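Local coordinates for protein probable adenylyl-sulfate kinase (Aeropyrum pernix, PDB 2YVU) that probably catalyses the ATP-dependent 3'-phosphorylation of adenosine 5'-phosphosulfate, making the activated sulfate 3'-phosphoadenylyl sulfate, at residues T55-A60 against L71-W76; I77-A82 against R104-E109; F92-P95 against A99-M102; L115-K120 against S175-L180. All coordinates share one frame; numbering follows the deposited sequence.

Interaction 1: residues T55-A60 against L71-W76; sequences TVSEGA and LKRIAW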
loop_
_atom_site.group_PDB
_atom_site.type_symbol
_atom_site.label_atom_id
_atom_site.label_comp_id
_atom_site.label_asym_id
_atom_site.label_seq_id
_atom_site.Cartn_x
_atom_site.Cartn_y
_atom_site.Cartn_z
ATOM N N THR A 55 1.704 9.084 4.839
ATOM C CA THR A 55 1.465 8.593 3.484
ATOM C C THR A 55 0.133 7.890 3.237
ATOM O O THR A 55 -0.819 8.502 2.784
ATOM C CB THR A 55 2.605 7.640 3.038
ATOM O OG1 THR A 55 2.605 6.471 3.880
ATOM C CG2 THR A 55 3.972 8.357 3.112
ATOM N N VAL A 56 0.068 6.603 3.551
ATOM C CA VAL A 56 -1.137 5.821 3.294
ATOM C C VAL A 56 -2.252 5.940 4.317
ATOM O O VAL A 56 -3.409 5.655 4.025
ATOM C CB VAL A 56 -0.766 4.321 3.101
ATOM C CG1 VAL A 56 0.224 4.192 1.944
ATOM C CG2 VAL A 56 -0.152 3.753 4.374
ATOM N N SER A 57 -1.908 6.376 5.520
ATOM C CA SER A 57 -2.896 6.525 6.573
ATOM C C SER A 57 -2.743 7.919 7.178
ATOM O O SER A 57 -2.950 8.108 8.363
ATOM C CB SER A 57 -2.666 5.458 7.650
ATOM O OG SER A 57 -2.615 4.167 7.072
ATOM N N GLU A 58 -2.406 8.893 6.340
ATOM C CA GLU A 58 -2.171 10.266 6.790
ATOM C C GLU A 58 -3.227 11.059 7.558
ATOM O O GLU A 58 -2.868 11.918 8.366
ATOM C CB GLU A 58 -1.716 11.129 5.613
ATOM C CG GLU A 58 -1.294 12.532 6.033
ATOM C CD GLU A 58 -0.748 13.349 4.880
ATOM O OE1 GLU A 58 0.296 14.009 5.074
ATOM O OE2 GLU A 58 -1.359 13.337 3.787
ATOM N N GLY A 59 -4.512 10.820 7.335
ATOM C CA GLY A 59 -5.480 11.628 8.069
ATOM C C GLY A 59 -6.484 10.896 8.936
ATOM O O GLY A 59 -7.663 11.255 8.977
ATOM N N ALA A 60 -6.028 9.877 9.648
ATOM C CA ALA A 60 -6.935 9.111 10.490
ATOM C C ALA A 60 -6.909 9.556 11.946
ATOM O O ALA A 60 -5.909 10.089 12.440
ATOM C CB ALA A 60 -6.595 7.619 10.395
ATOM N N LEU A 71 -4.915 -0.833 9.994
ATOM C CA LEU A 71 -4.235 -2.116 10.020
ATOM C C LEU A 71 -4.659 -3.028 8.872
ATOM O O LEU A 71 -3.838 -3.750 8.301
ATOM C CB LEU A 71 -4.475 -2.800 11.374
ATOM C CG LEU A 71 -3.819 -2.049 12.548
ATOM C CD1 LEU A 71 -4.196 -2.705 13.879
ATOM C CD2 LEU A 71 -2.286 -2.044 12.379
ATOM N N LYS A 72 -5.940 -3.012 8.537
ATOM C CA LYS A 72 -6.422 -3.830 7.435
ATOM C C LYS A 72 -5.755 -3.303 6.155
ATOM O O LYS A 72 -5.385 -4.052 5.262
ATOM C CB LYS A 72 -7.940 -3.706 7.314
ATOM C CG LYS A 72 -8.497 -4.343 6.046
ATOM C CD LYS A 72 -10.013 -4.237 5.999
ATOM C CE LYS A 72 -10.580 -5.041 4.827
ATOM N NZ LYS A 72 -12.077 -4.941 4.755
ATOM N N ARG A 73 -5.616 -1.991 6.082
ATOM C CA ARG A 73 -5.001 -1.364 4.937
ATOM C C ARG A 73 -3.546 -1.787 4.825
ATOM O O ARG A 73 -3.068 -2.104 3.740
ATOM C CB ARG A 73 -5.101 0.145 5.079
ATOM C CG ARG A 73 -4.438 0.879 3.979
ATOM C CD ARG A 73 -5.089 2.217 3.864
ATOM N NE ARG A 73 -4.808 2.999 5.032
ATOM C CZ ARG A 73 -5.703 3.735 5.673
ATOM N NH1 ARG A 73 -6.968 3.798 5.264
ATOM N NH2 ARG A 73 -5.313 4.409 6.730
ATOM N N ILE A 74 -2.843 -1.787 5.953
ATOM C CA ILE A 74 -1.445 -2.198 5.957
ATOM C C ILE A 74 -1.327 -3.651 5.522
ATOM O O ILE A 74 -0.427 -4.004 4.775
ATOM C CB ILE A 74 -0.814 -2.053 7.358
ATOM C CG1 ILE A 74 -0.696 -0.564 7.720
ATOM C CG2 ILE A 74 0.562 -2.719 7.380
ATOM C CD1 ILE A 74 0.030 0.270 6.658
ATOM N N ALA A 75 -2.248 -4.488 6.004
ATOM C CA ALA A 75 -2.258 -5.908 5.667
ATOM C C ALA A 75 -2.377 -6.108 4.143
ATOM O O ALA A 75 -1.779 -6.997 3.553
ATOM C CB ALA A 75 -3.431 -6.579 6.369
ATOM N N TRP A 76 -3.158 -5.272 3.497
ATOM C CA TRP A 76 -3.297 -5.434 2.063
ATOM C C TRP A 76 -2.069 -5.007 1.293
ATOM O O TRP A 76 -1.676 -5.679 0.335
ATOM C CB TRP A 76 -4.519 -4.690 1.585
ATOM C CG TRP A 76 -5.705 -5.593 1.642
ATOM C CD1 TRP A 76 -6.657 -5.657 2.618
ATOM C CD2 TRP A 76 -6.032 -6.608 0.690
ATOM N NE1 TRP A 76 -7.560 -6.647 2.328
ATOM C CE2 TRP A 76 -7.201 -7.246 1.148
ATOM C CE3 TRP A 76 -5.444 -7.037 -0.510
ATOM C CZ2 TRP A 76 -7.804 -8.297 0.444
ATOM C CZ3 TRP A 76 -6.045 -8.084 -1.213
ATOM C CH2 TRP A 76 -7.215 -8.699 -0.731
#

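Interaction 2: residues I77-A82 against R104-E109; sequences IARLLA and RRIVEE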
loop_
_atom_site.group_PDB
_atom_site.type_symbol
_atom_site.label_atom_id
_atom_site.label_comp_id
_atom_site.label_asym_id
_atom_site.label_seq_id
_atom_site.Cartn_x
_atom_site.Cartn_y
_atom_site.Cartn_z
ATOM N N ILE A 77 -1.459 -3.900 1.725
ATOM C CA ILE A 77 -0.257 -3.377 1.090
ATOM C C ILE A 77 0.839 -4.425 1.268
ATOM O O ILE A 77 1.600 -4.708 0.351
ATOM C CB ILE A 77 0.186 -2.060 1.748
ATOM C CG1 ILE A 77 -0.893 -0.988 1.532
ATOM C CG2 ILE A 77 1.550 -1.641 1.225
ATOM C CD1 ILE A 77 -0.648 0.356 2.282
ATOM N N ALA A 78 0.903 -5.003 2.457
ATOM C CA ALA A 78 1.895 -6.042 2.740
ATOM C C ALA A 78 1.646 -7.278 1.870
ATOM O O ALA A 78 2.566 -7.887 1.371
ATOM C CB ALA A 78 1.831 -6.438 4.216
ATOM N N ARG A 79 0.385 -7.643 1.701
ATOM C CA ARG A 79 0.040 -8.809 0.904
ATOM C C ARG A 79 0.427 -8.595 -0.573
ATOM O O ARG A 79 1.011 -9.476 -1.219
ATOM C CB ARG A 79 -1.459 -9.089 1.074
ATOM C CG ARG A 79 -2.077 -10.047 0.066
ATOM C CD ARG A 79 -3.517 -10.385 0.481
ATOM N NE ARG A 79 -4.262 -11.131 -0.535
ATOM C CZ ARG A 79 -5.479 -11.647 -0.347
ATOM N NH1 ARG A 79 -6.099 -11.510 0.820
ATOM N NH2 ARG A 79 -6.089 -12.288 -1.330
ATOM N N LEU A 80 0.117 -7.412 -1.102
ATOM C CA LEU A 80 0.457 -7.100 -2.478
ATOM C C LEU A 80 1.968 -7.133 -2.687
ATOM O O LEU A 80 2.451 -7.676 -3.669
ATOM C CB LEU A 80 -0.065 -5.718 -2.856
ATOM C CG LEU A 80 -1.349 -5.613 -3.682
ATOM C CD1 LEU A 80 -2.358 -6.631 -3.250
ATOM C CD2 LEU A 80 -1.899 -4.188 -3.527
ATOM N N LEU A 81 2.720 -6.538 -1.780
ATOM C CA LEU A 81 4.170 -6.534 -1.955
ATOM C C LEU A 81 4.716 -7.960 -1.864
ATOM O O LEU A 81 5.524 -8.399 -2.695
ATOM C CB LEU A 81 4.833 -5.649 -0.889
ATOM C CG LEU A 81 4.709 -4.117 -1.055
ATOM C CD1 LEU A 81 5.061 -3.406 0.258
ATOM C CD2 LEU A 81 5.632 -3.640 -2.169
ATOM N N ALA A 82 4.252 -8.691 -0.861
ATOM C CA ALA A 82 4.745 -10.041 -0.642
ATOM C C ALA A 82 4.423 -11.008 -1.774
ATOM O O ALA A 82 5.245 -11.865 -2.102
ATOM C CB ALA A 82 4.223 -10.577 0.698
ATOM N N ARG A 104 -3.234 -11.054 10.057
ATOM C CA ARG A 104 -2.714 -12.377 9.696
ATOM C C ARG A 104 -3.568 -13.052 8.635
ATOM O O ARG A 104 -3.033 -13.612 7.667
ATOM C CB ARG A 104 -2.676 -13.303 10.920
ATOM C CG ARG A 104 -2.339 -14.767 10.585
ATOM C CD ARG A 104 -2.358 -15.707 11.837
ATOM N NE ARG A 104 -1.300 -15.416 12.814
ATOM C CZ ARG A 104 -0.020 -15.773 12.680
ATOM N NH1 ARG A 104 0.395 -16.440 11.606
ATOM N NH2 ARG A 104 0.849 -15.496 13.640
ATOM N N ARG A 105 -4.889 -13.021 8.839
ATOM C CA ARG A 105 -5.841 -13.643 7.917
ATOM C C ARG A 105 -5.691 -13.138 6.491
ATOM O O ARG A 105 -5.674 -13.913 5.533
ATOM C CB ARG A 105 -7.290 -13.382 8.355
ATOM C CG ARG A 105 -7.756 -14.163 9.570
ATOM C CD ARG A 105 -9.297 -14.295 9.608
ATOM N NE ARG A 105 -10.006 -13.011 9.621
ATOM C CZ ARG A 105 -10.175 -12.244 10.697
ATOM N NH1 ARG A 105 -9.690 -12.622 11.874
ATOM N NH2 ARG A 105 -10.833 -11.095 10.594
ATOM N N ILE A 106 -5.628 -11.823 6.355
ATOM C CA ILE A 106 -5.491 -11.216 5.050
ATOM C C ILE A 106 -4.228 -11.700 4.373
ATOM O O ILE A 106 -4.258 -12.073 3.198
ATOM C CB ILE A 106 -5.500 -9.689 5.171
ATOM C CG1 ILE A 106 -6.926 -9.243 5.528
ATOM C CG2 ILE A 106 -4.972 -9.052 3.885
ATOM C CD1 ILE A 106 -7.063 -7.794 5.986
ATOM N N VAL A 107 -3.126 -11.742 5.112
ATOM C CA VAL A 107 -1.851 -12.196 4.522
ATOM C C VAL A 107 -1.856 -13.704 4.175
ATOM O O VAL A 107 -1.453 -14.110 3.063
ATOM C CB VAL A 107 -0.661 -11.876 5.482
ATOM C CG1 VAL A 107 0.648 -12.435 4.938
ATOM C CG2 VAL A 107 -0.541 -10.321 5.659
ATOM N N GLU A 108 -2.343 -14.523 5.106
ATOM C CA GLU A 108 -2.366 -15.974 4.924
ATOM C C GLU A 108 -3.281 -16.420 3.799
ATOM O O GLU A 108 -3.021 -17.429 3.157
ATOM C CB GLU A 108 -2.753 -16.671 6.235
ATOM C CG GLU A 108 -1.753 -16.391 7.337
ATOM C CD GLU A 108 -1.893 -17.301 8.533
ATOM O OE1 GLU A 108 -3.030 -17.705 8.861
ATOM O OE2 GLU A 108 -0.859 -17.593 9.164
ATOM N N GLU A 109 -4.342 -15.662 3.569
ATOM C CA GLU A 109 -5.282 -15.954 2.505
ATOM C C GLU A 109 -4.519 -16.057 1.178
ATOM O O GLU A 109 -4.718 -16.979 0.404
ATOM C CB GLU A 109 -6.332 -14.840 2.443
ATOM C CG GLU A 109 -7.160 -14.819 1.177
ATOM C CD GLU A 109 -8.197 -13.703 1.169
ATOM O OE1 GLU A 109 -8.708 -13.377 0.076
ATOM O OE2 GLU A 109 -8.504 -13.156 2.251
#

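Interaction 3: residues F92-P95 against A99-M102; sequences FVSP and ARNM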
loop_
_atom_site.group_PDB
_atom_site.type_symbol
_atom_site.label_atom_id
_atom_site.label_comp_id
_atom_site.label_asym_id
_atom_site.label_seq_id
_atom_site.Cartn_x
_atom_site.Cartn_y
_atom_site.Cartn_z
ATOM N N PHE A 92 4.170 -1.932 13.774
ATOM C CA PHE A 92 3.048 -1.061 14.051
ATOM C C PHE A 92 2.510 -1.158 15.459
ATOM O O PHE A 92 2.855 -2.066 16.207
ATOM C CB PHE A 92 1.906 -1.360 13.079
ATOM C CG PHE A 92 2.173 -0.903 11.689
ATOM C CD1 PHE A 92 2.752 -1.760 10.765
ATOM C CD2 PHE A 92 1.892 0.412 11.318
ATOM C CE1 PHE A 92 3.053 -1.320 9.475
ATOM C CE2 PHE A 92 2.191 0.866 10.029
ATOM C CZ PHE A 92 2.771 -0.003 9.103
ATOM N N VAL A 93 1.660 -0.194 15.804
ATOM C CA VAL A 93 1.005 -0.184 17.099
ATOM C C VAL A 93 -0.278 -0.990 16.849
ATOM O O VAL A 93 -1.219 -0.518 16.196
ATOM C CB VAL A 93 0.679 1.260 17.554
ATOM C CG1 VAL A 93 -0.102 1.978 16.484
ATOM C CG2 VAL A 93 -0.104 1.241 18.856
ATOM N N SER A 94 -0.276 -2.230 17.329
ATOM C CA SER A 94 -1.410 -3.132 17.158
ATOM C C SER A 94 -1.528 -3.974 18.435
ATOM O O SER A 94 -1.280 -5.177 18.431
ATOM C CB SER A 94 -1.144 -4.009 15.931
ATOM O OG SER A 94 0.167 -4.577 15.964
ATOM N N PRO A 95 -1.920 -3.339 19.550
ATOM C CA PRO A 95 -2.055 -4.012 20.842
ATOM C C PRO A 95 -3.098 -5.112 20.968
ATOM O O PRO A 95 -2.953 -5.994 21.811
ATOM C CB PRO A 95 -2.319 -2.852 21.806
ATOM C CG PRO A 95 -3.107 -1.920 20.978
ATOM C CD PRO A 95 -2.365 -1.936 19.647
ATOM N N ALA A 99 -7.231 -7.657 16.263
ATOM C CA ALA A 99 -6.753 -6.813 15.178
ATOM C C ALA A 99 -5.599 -7.495 14.453
ATOM O O ALA A 99 -5.566 -7.536 13.231
ATOM C CB ALA A 99 -6.317 -5.455 15.736
ATOM N N ARG A 100 -4.659 -8.038 15.214
ATOM C CA ARG A 100 -3.522 -8.728 14.626
ATOM C C ARG A 100 -3.947 -10.031 13.923
ATOM O O ARG A 100 -3.335 -10.431 12.937
ATOM C CB ARG A 100 -2.458 -9.019 15.700
ATOM C CG ARG A 100 -1.833 -7.747 16.296
ATOM C CD ARG A 100 -0.496 -8.029 16.987
ATOM N NE ARG A 100 -0.617 -9.087 17.985
ATOM C CZ ARG A 100 -1.050 -8.913 19.230
ATOM N NH1 ARG A 100 -1.407 -7.701 19.666
ATOM N NH2 ARG A 100 -1.147 -9.962 20.037
ATOM N N ASN A 101 -4.998 -10.684 14.417
ATOM C CA ASN A 101 -5.485 -11.917 13.786
ATOM C C ASN A 101 -6.115 -11.594 12.431
ATOM O O ASN A 101 -5.999 -12.357 11.478
ATOM C CB ASN A 101 -6.505 -12.615 14.697
ATOM C CG ASN A 101 -5.869 -13.149 15.970
ATOM O OD1 ASN A 101 -6.562 -13.662 16.852
ATOM N ND2 ASN A 101 -4.535 -13.029 16.074
ATOM N N MET A 102 -6.785 -10.455 12.365
ATOM C CA MET A 102 -7.402 -9.979 11.130
ATOM C C MET A 102 -6.290 -9.665 10.098
ATOM O O MET A 102 -6.424 -9.949 8.908
ATOM C CB MET A 102 -8.232 -8.735 11.453
ATOM C CG MET A 102 -8.845 -8.048 10.264
ATOM S SD MET A 102 -7.701 -6.888 9.505
ATOM C CE MET A 102 -7.851 -5.457 10.622
#

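Interaction 4: residues L115-K120 against S175-L180; sequences LEIYVK and SYLYSL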
loop_
_atom_site.group_PDB
_atom_site.type_symbol
_atom_site.label_atom_id
_atom_site.label_comp_id
_atom_site.label_asym_id
_atom_site.label_seq_id
_atom_site.Cartn_x
_atom_site.Cartn_y
_atom_site.Cartn_z
ATOM N N LEU A 115 4.757 -14.086 9.911
ATOM C CA LEU A 115 5.497 -14.323 11.147
ATOM C C LEU A 115 5.237 -13.256 12.200
ATOM O O LEU A 115 5.725 -12.130 12.095
ATOM C CB LEU A 115 7.005 -14.387 10.863
ATOM C CG LEU A 115 7.412 -15.384 9.780
ATOM C CD1 LEU A 115 8.899 -15.275 9.465
ATOM C CD2 LEU A 115 7.052 -16.765 10.253
ATOM N N GLU A 116 4.472 -13.614 13.220
ATOM C CA GLU A 116 4.157 -12.690 14.297
ATOM C C GLU A 116 5.286 -12.759 15.326
ATOM O O GLU A 116 5.475 -13.767 16.014
ATOM C CB GLU A 116 2.817 -13.064 14.915
ATOM C CG GLU A 116 2.343 -12.148 16.022
ATOM C CD GLU A 116 0.862 -12.351 16.316
ATOM O OE1 GLU A 116 0.329 -13.419 15.973
ATOM O OE2 GLU A 116 0.226 -11.449 16.886
ATOM N N ILE A 117 6.042 -11.675 15.400
ATOM C CA ILE A 117 7.194 -11.572 16.286
ATOM C C ILE A 117 6.891 -10.703 17.497
ATOM O O ILE A 117 6.651 -9.489 17.373
ATOM C CB ILE A 117 8.384 -10.938 15.534
ATOM C CG1 ILE A 117 8.568 -11.651 14.190
ATOM C CG2 ILE A 117 9.634 -10.891 16.446
ATOM C CD1 ILE A 117 8.869 -13.171 14.286
ATOM N N TYR A 118 6.927 -11.310 18.673
ATOM C CA TYR A 118 6.658 -10.556 19.888
ATOM C C TYR A 118 7.931 -9.939 20.461
ATOM O O TYR A 118 8.822 -10.647 20.943
ATOM C CB TYR A 118 5.967 -11.458 20.925
ATOM C CG TYR A 118 5.665 -10.790 22.262
ATOM C CD1 TYR A 118 5.339 -9.436 22.342
ATOM C CD2 TYR A 118 5.649 -11.531 23.437
ATOM C CE1 TYR A 118 5.000 -8.832 23.572
ATOM C CE2 TYR A 118 5.310 -10.940 24.667
ATOM C CZ TYR A 118 4.988 -9.592 24.723
ATOM O OH TYR A 118 4.675 -9.010 25.943
ATOM N N VAL A 119 8.003 -8.610 20.386
ATOM C CA VAL A 119 9.112 -7.828 20.912
ATOM C C VAL A 119 8.661 -7.513 22.343
ATOM O O VAL A 119 7.840 -6.624 22.586
ATOM C CB VAL A 119 9.309 -6.548 20.077
ATOM C CG1 VAL A 119 10.523 -5.756 20.586
ATOM C CG2 VAL A 119 9.489 -6.933 18.608
ATOM N N LYS A 120 9.227 -8.262 23.277
ATOM C CA LYS A 120 8.841 -8.212 24.679
ATOM C C LYS A 120 9.583 -7.269 25.610
ATOM O O LYS A 120 10.809 -7.356 25.769
ATOM C CB LYS A 120 8.891 -9.645 25.216
ATOM C CG LYS A 120 8.605 -9.811 26.693
ATOM C CD LYS A 120 8.548 -11.300 27.017
ATOM C CE LYS A 120 8.172 -11.547 28.473
ATOM N NZ LYS A 120 9.186 -10.964 29.406
ATOM N N SER A 175 19.795 -10.994 15.193
ATOM C CA SER A 175 20.385 -12.224 14.713
ATOM C C SER A 175 19.437 -13.401 14.886
ATOM O O SER A 175 19.384 -14.289 14.048
ATOM C CB SER A 175 21.686 -12.483 15.492
ATOM O OG SER A 175 22.272 -13.707 15.121
ATOM N N TYR A 176 18.682 -13.402 15.978
ATOM C CA TYR A 176 17.745 -14.491 16.242
ATOM C C TYR A 176 16.588 -14.433 15.254
ATOM O O TYR A 176 16.142 -15.468 14.763
ATOM C CB TYR A 176 17.246 -14.386 17.691
ATOM C CG TYR A 176 16.476 -15.576 18.253
ATOM C CD1 TYR A 176 16.929 -16.890 18.078
ATOM C CD2 TYR A 176 15.329 -15.377 19.027
ATOM C CE1 TYR A 176 16.267 -17.967 18.663
ATOM C CE2 TYR A 176 14.650 -16.448 19.620
ATOM C CZ TYR A 176 15.127 -17.742 19.434
ATOM O OH TYR A 176 14.451 -18.796 20.016
ATOM N N LEU A 177 16.111 -13.222 14.956
ATOM C CA LEU A 177 14.988 -13.020 14.018
ATOM C C LEU A 177 15.433 -13.351 12.601
ATOM O O LEU A 177 14.685 -13.922 11.811
ATOM C CB LEU A 177 14.513 -11.548 14.042
ATOM C CG LEU A 177 13.027 -11.153 13.862
ATOM C CD1 LEU A 177 12.924 -9.773 13.216
ATOM C CD2 LEU A 177 12.274 -12.162 13.049
ATOM N N TYR A 178 16.658 -12.953 12.287
ATOM C CA TYR A 178 17.237 -13.210 10.981
ATOM C C TYR A 178 17.297 -14.707 10.701
ATOM O O TYR A 178 17.059 -15.123 9.578
ATOM C CB TYR A 178 18.639 -12.586 10.911
ATOM C CG TYR A 178 19.454 -13.003 9.696
ATOM C CD1 TYR A 178 20.087 -14.248 9.650
ATOM C CD2 TYR A 178 19.598 -12.149 8.598
ATOM C CE1 TYR A 178 20.841 -14.632 8.552
ATOM C CE2 TYR A 178 20.356 -12.527 7.483
ATOM C CZ TYR A 178 20.972 -13.768 7.473
ATOM O OH TYR A 178 21.714 -14.156 6.395
ATOM N N SER A 179 17.606 -15.521 11.711
ATOM C CA SER A 179 17.683 -16.976 11.505
ATOM C C SER A 179 16.322 -17.574 11.165
ATOM O O SER A 179 16.230 -18.466 10.317
ATOM C CB SER A 179 18.245 -17.673 12.746
ATOM O OG SER A 179 19.601 -17.321 12.959
ATOM N N LEU A 180 15.267 -17.082 11.820
ATOM C CA LEU A 180 13.899 -17.559 11.564
ATOM C C LEU A 180 13.524 -17.152 10.129
ATOM O O LEU A 180 13.038 -17.970 9.339
ATOM C CB LEU A 180 12.896 -16.921 12.554
ATOM C CG LEU A 180 11.537 -17.574 12.911
ATOM C CD1 LEU A 180 10.437 -16.499 13.050
ATOM C CD2 LEU A 180 11.127 -18.574 11.861
#

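Interaction 1: residues T55-A60 against L71-W76
V56 and R73 bring the two backbones closest, with CA atoms 8.3 Å apart, where the loop 55-60 passes alongside helix 64-82. The guanidinium of R73 holds one serine oxygen side-on with two nitrogens. R73 NH2 donates to S57 OG at 2.7 Å in a fairly straight bond (163°). R73 NE reaches the same S57 OG at 3.2 Å with a more bent angle of 137°. The hydroxyl oxygen lies at the guanidinium edge and practically in its plane. R73 starts out with CG trans to its backbone N (chi1 177°) and then bends at chi3, which turns this NE edge toward the loop. S57 OG is also hydrogen-bonded to ND1 of H70, one turn of helix back, so helix residues hold it from two positions. V56 O sits over one face of the same guanidinium, 3.2 Å from R73 NE but at an angle too poor for a bond; it accepts instead from R73 NH1 of the second subunit. Next to the polar group, V56 CG2 touches I74 CD1 at 4.2 Å, the two side chains running roughly at right angles. With a leucine in place of R73, S57 OG would probably lose both guanidinium donors, and V56 O of the second subunit a weak bond from this chain. Since the same arginine ties down its own loop and reaches, through a weak bond, the corresponding loop of the second subunit, local loop conformation and dimer contact appear to be coupled through one buried, probably positive group.

Interaction 2: residues I77-A82 against R104-E109
R79 NH2 donates to E109 OE1 at 3.2 Å (154°), a salt bridge between helices 64-82 and 97-109. These are neighbouring helices of the alpha/beta P-loop kinase fold, joined through strand 87-91 and lying on the same side of the parallel sheet, where A78 and V107 both pack on V15 of strand 14-19. The backbones come near each other, with CA of R79 only 5.3 Å from CA of V107. R79 therefore runs outward through the groove between the helices: its CG is trans to the backbone N (chi1 166°) and the chain stays extended, carrying the guanidinium past I106 to E109. On the way R79 CD packs on I106 CG2 at 3.9 Å, the two side chains crossing nearly at right angles. R79 NH1 makes a weak, bent bond to I106 O at 3.1 Å. E109 itself is extended, and its oxygen OE1 lies at the guanidinium edge, close to its plane. The carboxylate is turned 71° from that plane, so the nitrogen approaches OE1 from above the carboxylate. The arginine has a stronger partner in E110, whose OE2 takes a salt bridge from R79 NE. Two adjacent acids thus share one cation, which probably eases their mutual repulsion. A methionine replacing R79 would keep some of the contact with I106 but is likely to leave E109 and E110 side by side without their shared counter-charge. Alongside the arginine's stem, I106 CG2 also packs against NE1 of W76, at 3.9 Å.

Interaction 3: residues F92-P95 against A99-M102
S94 and R100 meet through one hydrogen bond and van der Waals contact, where the loop after strand 87-91 turns into helix 97-109. The polar link is R100 NH1 to S94 O, 2.8 Å long and nearly straight at 162°. The carbonyl oxygen lies at the guanidinium edge, and the donor lies in the carbonyl plane. P95 O is at the same edge, 3.1 Å from R100 NH1. A bend at chi3 (-54°) folds the arginine back toward the loop.

Van der Waals contact comes from the stem of the arginine: S94 CB lies 3.8 Å from R100 CG, and S94 OG is 3.7 Å from R100 CD. That hydroxyl is hydrogen-bonded to NE1 of W17.

The strongest polar partner of R100 is E116, in a salt bridge to R100 NE, while R100 NH2 donates to E154 O. By similarity S94 is the phosphoserine intermediate, and the side chain of P95 is about 6 Å from that of L21 of the ATP site, inferred likewise. The arginine, fixed by E116 from the central sheet, therefore holds the backbone of the presumed active-site serine by its carbonyl, while the hydroxyl has its own bond, to W17.

Interaction 4: residues L115-K120 against S175-L180
I117 and L180 share the largest part of this contact; I117 directs its CB from strand 114-120 toward helix 170-184. From CB the longer branch leaves with CG1 beside the backbone N (chi1 -49°), trans to the carbonyl carbon, and heads for the helix. I117 CG1 lies 3.9 Å from L177 CD2. The chain then turns at chi2, and its tip, CD1, faces two leucines one turn apart: I117 CD1 is 3.8 Å from L177 CD2 and 3.9 Å from L180 CD1. The isoleucine passes L177 obliquely but meets L180 tip to tip. L115, two residues earlier on the strand, also meets L180 end on, its CD1 being 4.1 Å from L180 CD1. One leucine methyl is thus shared by two strand residues, and the interface is wholly aliphatic, with no hydrogen bond across it. E116, between the two, faces away toward helix 97-109. The axes of segments 115-120 and 175-180 come within 11.4 Å of each other and are almost antiparallel (167°), so L177 falls near I117 and L180 near L115. L177 also packs on I29 and L33 of helix 26-39, the P-loop helix, while I117 touches V16 and L18 of strand 14-19 on one side and L161 and L163 of strand 161-164 on the other: helix 170-184 covers this face of the sheet beside helix 26-39.

Overall arrangement
Interactions 1, 3 and 4 are buried, whereas interaction 2 runs out to an exposed acid. Interactions 1 and 2 share helix 64-82, and both touch the second subunit; interactions 2 and 3 share helix 97-109. Each of these three turns on an arginine, given in turn a hydroxyl, a carboxylate and a carbonyl. Interaction 4, by contrast, is wholly aliphatic and lies across the sheet, its centre about 24 Å from that of interaction 1. E116 joins the two sides: R100 of interaction 3 and R104 of segment 104-109 both pair with it. I74 against F92 connects interactions 1 and 3 directly.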